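PDB 3MJH: early endosome antigen 1 from Homo sapiens, which acts as a Rab5 effector that tethers early endosomes for fusion, its N-terminal C2H2 zinc finger probably serving as a Rab5-binding module. Local coordinates for residues 13-18 with 22-27; 8-13 with 27-32. All blocks are in the same frame, centred on the assembly; numbering follows the deposited sequence.

Interaction 1: 13-18 with 22-27; sequences KSLGSA and FKHYEA. With ZN (zinc ion), chain G.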
loop_
_atom_site.group_PDB
_atom_site.type_symbol
_atom_site.label_atom_id
_atom_site.label_comp_id
_atom_site.label_asym_id
_atom_site.label_seq_id
_atom_site.Cartn_x
_atom_site.Cartn_y
_atom_site.Cartn_z
ATOM N N LYS B 13 -16.095 8.687 -7.210
ATOM C CA LYS B 13 -16.139 9.921 -8.014
ATOM C C LYS B 13 -14.713 10.373 -8.357
ATOM O O LYS B 13 -13.837 10.449 -7.483
ATOM C CB LYS B 13 -16.921 11.028 -7.281
ATOM C CG LYS B 13 -17.256 12.259 -8.120
ATOM C CD LYS B 13 -18.383 13.062 -7.469
ATOM C CE LYS B 13 -18.589 14.423 -8.137
ATOM N NZ LYS B 13 -19.048 14.320 -9.560
ATOM N N SER B 14 -14.475 10.617 -9.641
ATOM C CA SER B 14 -13.200 11.149 -10.091
ATOM C C SER B 14 -13.276 12.668 -10.146
ATOM O O SER B 14 -14.119 13.231 -10.848
ATOM C CB SER B 14 -12.829 10.595 -11.463
ATOM O OG SER B 14 -11.460 10.835 -11.734
ATOM N N LEU B 15 -12.402 13.330 -9.391
ATOM C CA LEU B 15 -12.361 14.788 -9.384
ATOM C C LEU B 15 -11.084 15.281 -10.049
ATOM O O LEU B 15 -10.112 14.536 -10.154
ATOM C CB LEU B 15 -12.538 15.322 -7.957
ATOM C CG LEU B 15 -13.903 14.836 -7.463
ATOM C CD1 LEU B 15 -13.798 14.028 -6.178
ATOM C CD2 LEU B 15 -14.974 15.927 -7.386
ATOM N N GLY B 16 -11.105 16.528 -10.520
ATOM C CA GLY B 16 -10.054 17.047 -11.392
ATOM C C GLY B 16 -8.774 17.452 -10.697
ATOM O O GLY B 16 -7.719 17.545 -11.324
ATOM N N SER B 17 -8.854 17.699 -9.398
ATOM C CA SER B 17 -7.676 18.110 -8.645
ATOM C C SER B 17 -7.769 17.584 -7.225
ATOM O O SER B 17 -8.824 17.129 -6.813
ATOM C CB SER B 17 -7.575 19.635 -8.632
ATOM O OG SER B 17 -8.621 20.187 -7.864
ATOM N N ALA B 18 -6.663 17.655 -6.488
ATOM C CA ALA B 18 -6.671 17.321 -5.066
ATOM C C ALA B 18 -7.641 18.221 -4.301
ATOM O O ALA B 18 -8.448 17.732 -3.518
ATOM C CB ALA B 18 -5.283 17.402 -4.484
ATOM N N PHE B 22 -10.706 17.069 -1.859
ATOM C CA PHE B 22 -10.895 17.486 -0.465
ATOM C C PHE B 22 -12.232 18.192 -0.281
ATOM O O PHE B 22 -12.964 17.891 0.669
ATOM C CB PHE B 22 -9.787 18.440 -0.017
ATOM C CG PHE B 22 -8.512 17.760 0.387
ATOM C CD1 PHE B 22 -8.403 17.136 1.624
ATOM C CD2 PHE B 22 -7.407 17.774 -0.459
ATOM C CE1 PHE B 22 -7.219 16.517 2.002
ATOM C CE2 PHE B 22 -6.216 17.163 -0.086
ATOM C CZ PHE B 22 -6.129 16.531 1.151
ATOM N N LYS B 23 -12.518 19.151 -1.170
ATOM C CA LYS B 23 -13.808 19.840 -1.213
ATOM C C LYS B 23 -14.965 18.846 -1.309
ATOM O O LYS B 23 -15.886 18.880 -0.488
ATOM C CB LYS B 23 -13.878 20.822 -2.397
ATOM C CG LYS B 23 -13.221 22.180 -2.161
ATOM C CD LYS B 23 -13.302 23.087 -3.411
ATOM C CE LYS B 23 -12.693 24.474 -3.119
ATOM N NZ LYS B 23 -12.821 25.449 -4.252
ATOM N N HIS B 24 -14.925 17.977 -2.323
ATOM C CA HIS B 24 -15.977 16.983 -2.519
ATOM C C HIS B 24 -16.184 16.140 -1.265
ATOM O O HIS B 24 -17.304 16.016 -0.786
ATOM C CB HIS B 24 -15.670 16.067 -3.709
ATOM C CG HIS B 24 -16.380 14.749 -3.639
ATOM N ND1 HIS B 24 -17.695 14.592 -4.023
ATOM C CD2 HIS B 24 -15.972 13.537 -3.189
ATOM C CE1 HIS B 24 -18.062 13.337 -3.827
ATOM N NE2 HIS B 24 -17.035 12.676 -3.321
ATOM N N TYR B 25 -15.100 15.574 -0.736
ATOM C CA TYR B 25 -15.170 14.683 0.429
ATOM C C TYR B 25 -15.818 15.357 1.645
ATOM O O TYR B 25 -16.682 14.774 2.298
ATOM C CB TYR B 25 -13.781 14.149 0.806
ATOM C CG TYR B 25 -13.822 12.919 1.695
ATOM C CD1 TYR B 25 -13.706 11.643 1.146
ATOM C CD2 TYR B 25 -13.991 13.033 3.073
ATOM C CE1 TYR B 25 -13.741 10.504 1.947
ATOM C CE2 TYR B 25 -14.049 11.905 3.885
ATOM C CZ TYR B 25 -13.913 10.641 3.311
ATOM O OH TYR B 25 -13.960 9.524 4.096
ATOM N N GLU B 26 -15.400 16.582 1.948
ATOM C CA GLU B 26 -15.940 17.290 3.115
ATOM C C GLU B 26 -17.425 17.674 2.979
ATOM O O GLU B 26 -18.151 17.762 3.982
ATOM C CB GLU B 26 -15.087 18.521 3.446
ATOM C CG GLU B 26 -13.720 18.184 4.049
ATOM C CD GLU B 26 -13.816 17.359 5.328
ATOM O OE1 GLU B 26 -13.070 16.355 5.448
ATOM O OE2 GLU B 26 -14.633 17.712 6.212
ATOM N N ALA B 27 -17.866 17.894 1.747
ATOM C CA ALA B 27 -19.254 18.251 1.476
ATOM C C ALA B 27 -20.194 17.045 1.496
ATOM O O ALA B 27 -21.386 17.185 1.749
ATOM C CB ALA B 27 -19.354 18.969 0.149
HETATM ZN ZN ZN G . -17.192 10.685 -2.861
#
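The imidazole of His24 packs obliquely against Leu15 at its root and Lys13 farther out. Leu15 CD1 sits 3.7 Å from His24 CG, and both leucine methyls press on the root of the ring from the side of segment 13-18, CD1 on CG and CB, CD2 chiefly on CB, while the side chains run nearly at right angles. Farther out, Lys13 CD approaches His24 CE1 at 3.7 Å; the chain then bends at its last torsion (chi4 65°), and NZ ends 5.7 Å from His24 ND1 without touching it. With CG anti to the backbone N (chi1 157°), His24 reaches off the helix and binds the zinc ion through NE2 at 2.0 Å. The carbonyl oxygen of Ala18 lies 3.2 Å from Phe22 CD2. That same oxygen accepts the first-turn helical bond from Phe22 N (2.9 Å, N-H...O angle 169°). Ser17, the N-cap, holds Glu20 N through its side chain. The contact thus joins the short strand 14-15 to helix 18-28 across the connecting turn, as in a classical C2H2 zinc finger: Leu15 also packs on Leu21 of the helix and pairs by backbone bonds with Phe6.

Interaction 2: 8-13 with 27-32; sequences CPQCMK and AVHDAG. With ZN (zinc ion), chain G.
His29, just past the last turn of the helix, carries the contact with Gln10 and the two cysteines. Its CG is anti to the carbonyl carbon (chi1 -49°), which turns the imidazole toward the loop 8-13, where NE2 binds the zinc ion at 2.3 Å. Cys8 SG and Cys11 SG, the thiolate pair of the CxxC loop, bind the same metal, and His24 NE2 completes the four ligands. One face of the His29 ring is covered by Gln10 CB in a CH-pi contact, 3.6 Å from the centroid and 13° off the normal; on the opposite face Val28 CG1 lies 3.3 Å above the ring plane, toward the rim. Cys11 SG comes in at the ring edge, in plane, whereas Cys8 SG lies obliquely, 3.4 Å from His29 NE2. Covered on both faces and tied to the metal, the ring has little freedom to rotate. Each sulfur also accepts a weak backbone bond, Cys8 SG from Gln10 N and Cys11 SG from Lys13 N, which probably tempers the thiolate charge. Past the ring, a water donates to both Gln10 OE1 and His29 O, bridging side chain and backbone. The contact pins the loop before strand 14-15 to the C-terminal end of helix 18-28, where Tyr25 packs edge-to-face with His29 and also touches Cys8.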
loop_
_atom_site.group_PDB
_atom_site.type_symbol
_atom_site.label_atom_id
_atom_site.label_comp_id
_atom_site.label_asym_id
_atom_site.label_seq_id
_atom_site.Cartn_x
_atom_site.Cartn_y
_atom_site.Cartn_z
ATOM N N CYS B 8 -12.340 9.671 -5.281
ATOM C CA CYS B 8 -12.903 9.562 -3.946
ATOM C C CYS B 8 -13.053 8.088 -3.596
ATOM O O CYS B 8 -13.779 7.369 -4.280
ATOM C CB CYS B 8 -14.255 10.274 -3.868
ATOM S SG CYS B 8 -15.089 10.032 -2.302
ATOM N N PRO B 9 -12.345 7.621 -2.555
ATOM C CA PRO B 9 -12.480 6.201 -2.181
ATOM C C PRO B 9 -13.884 5.774 -1.704
ATOM O O PRO B 9 -14.189 4.581 -1.711
ATOM C CB PRO B 9 -11.429 6.013 -1.083
ATOM C CG PRO B 9 -11.146 7.366 -0.570
ATOM C CD PRO B 9 -11.360 8.324 -1.713
ATOM N N GLN B 10 -14.731 6.734 -1.333
ATOM C CA GLN B 10 -16.075 6.433 -0.833
ATOM C C GLN B 10 -17.120 6.180 -1.918
ATOM O O GLN B 10 -17.955 5.273 -1.792
ATOM C CB GLN B 10 -16.554 7.548 0.100
ATOM C CG GLN B 10 -16.023 7.427 1.512
ATOM C CD GLN B 10 -16.830 6.446 2.344
ATOM O OE1 GLN B 10 -18.052 6.576 2.458
ATOM N NE2 GLN B 10 -16.154 5.463 2.930
ATOM N N CYS B 11 -17.103 6.991 -2.968
ATOM C CA CYS B 11 -18.072 6.818 -4.046
ATOM C C CYS B 11 -17.422 6.630 -5.410
ATOM O O CYS B 11 -18.110 6.519 -6.414
ATOM C CB CYS B 11 -19.071 7.982 -4.070
ATOM S SG CYS B 11 -18.335 9.554 -4.471
ATOM N N MET B 12 -16.093 6.570 -5.437
ATOM C CA MET B 12 -15.331 6.409 -6.684
ATOM C C MET B 12 -15.460 7.598 -7.649
ATOM O O MET B 12 -14.992 7.523 -8.776
ATOM C CB MET B 12 -15.679 5.096 -7.407
ATOM C CG MET B 12 -15.613 3.827 -6.559
ATOM S SD MET B 12 -14.067 3.618 -5.673
ATOM C CE MET B 12 -14.055 1.858 -5.375
ATOM N N LYS B 13 -16.095 8.687 -7.210
ATOM C CA LYS B 13 -16.139 9.921 -8.014
ATOM C C LYS B 13 -14.713 10.373 -8.357
ATOM O O LYS B 13 -13.837 10.449 -7.483
ATOM C CB LYS B 13 -16.921 11.028 -7.281
ATOM C CG LYS B 13 -17.256 12.259 -8.120
ATOM C CD LYS B 13 -18.383 13.062 -7.469
ATOM C CE LYS B 13 -18.589 14.423 -8.137
ATOM N NZ LYS B 13 -19.048 14.320 -9.560
ATOM N N ALA B 27 -17.866 17.894 1.747
ATOM C CA ALA B 27 -19.254 18.251 1.476
ATOM C C ALA B 27 -20.194 17.045 1.496
ATOM O O ALA B 27 -21.386 17.185 1.749
ATOM C CB ALA B 27 -19.354 18.969 0.149
ATOM N N VAL B 28 -19.696 15.879 1.182
ATOM C CA VAL B 28 -20.554 14.739 1.047
ATOM C C VAL B 28 -20.288 13.622 2.012
ATOM O O VAL B 28 -21.187 12.994 2.475
ATOM C CB VAL B 28 -20.414 14.194 -0.322
ATOM C CG1 VAL B 28 -21.140 12.942 -0.442
ATOM C CG2 VAL B 28 -20.884 15.174 -1.284
ATOM N N HIS B 29 -19.059 13.439 2.450
ATOM C CA HIS B 29 -18.769 12.333 3.353
ATOM C C HIS B 29 -18.346 12.568 4.780
ATOM O O HIS B 29 -18.123 11.625 5.493
ATOM C CB HIS B 29 -17.727 11.416 2.758
ATOM C CG HIS B 29 -18.007 11.026 1.363
ATOM N ND1 HIS B 29 -19.183 10.437 0.995
ATOM C CD2 HIS B 29 -17.284 11.167 0.245
ATOM C CE1 HIS B 29 -19.168 10.220 -0.294
ATOM N NE2 HIS B 29 -18.024 10.647 -0.764
ATOM N N ASP B 30 -18.210 13.797 5.215
ATOM C CA ASP B 30 -17.742 14.018 6.559
ATOM C C ASP B 30 -18.869 14.380 7.514
ATOM O O ASP B 30 -19.369 15.472 7.452
ATOM C CB ASP B 30 -16.705 15.148 6.517
ATOM C CG ASP B 30 -16.254 15.569 7.856
ATOM O OD1 ASP B 30 -17.002 15.409 8.798
ATOM O OD2 ASP B 30 -15.160 16.090 7.970
ATOM N N ALA B 31 -19.305 13.463 8.367
ATOM C CA ALA B 31 -20.043 13.798 9.585
ATOM C C ALA B 31 -21.229 14.744 9.408
ATOM O O ALA B 31 -21.481 15.580 10.261
ATOM C CB ALA B 31 -19.115 14.339 10.617
ATOM N N GLY B 32 -21.978 14.575 8.327
ATOM C CA GLY B 32 -23.026 15.501 7.973
ATOM C C GLY B 32 -22.613 16.778 7.275
ATOM O O GLY B 32 -23.104 17.063 6.223
HETATM ZN ZN ZN G . -17.192 10.685 -2.861
HETATM O O HOH W 1 -18.802 8.736 4.657
#

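In the fold
The two contacts lie side by side, their centres about 8 Å apart, and meet at the zinc ion: interaction 1 supplies one histidine, interaction 2 both cysteines and the second histidine. Along the chain the cysteine loop comes first, then strand 14-15, then helix 18-28, so that interaction 1, between 13-18 and 22-27, falls within the longer span bridged by interaction 2. Both use the helix, and Lys13 and Ala27 belong to both. Beyond the metal, Tyr25 CE1 packs on Gln10 CG at 3.9 Å. In a chain of only 34 residues, this shared metal centre probably fixes the helix against the strand and loop, holding the surface that packs against the other protein chain of the assembly.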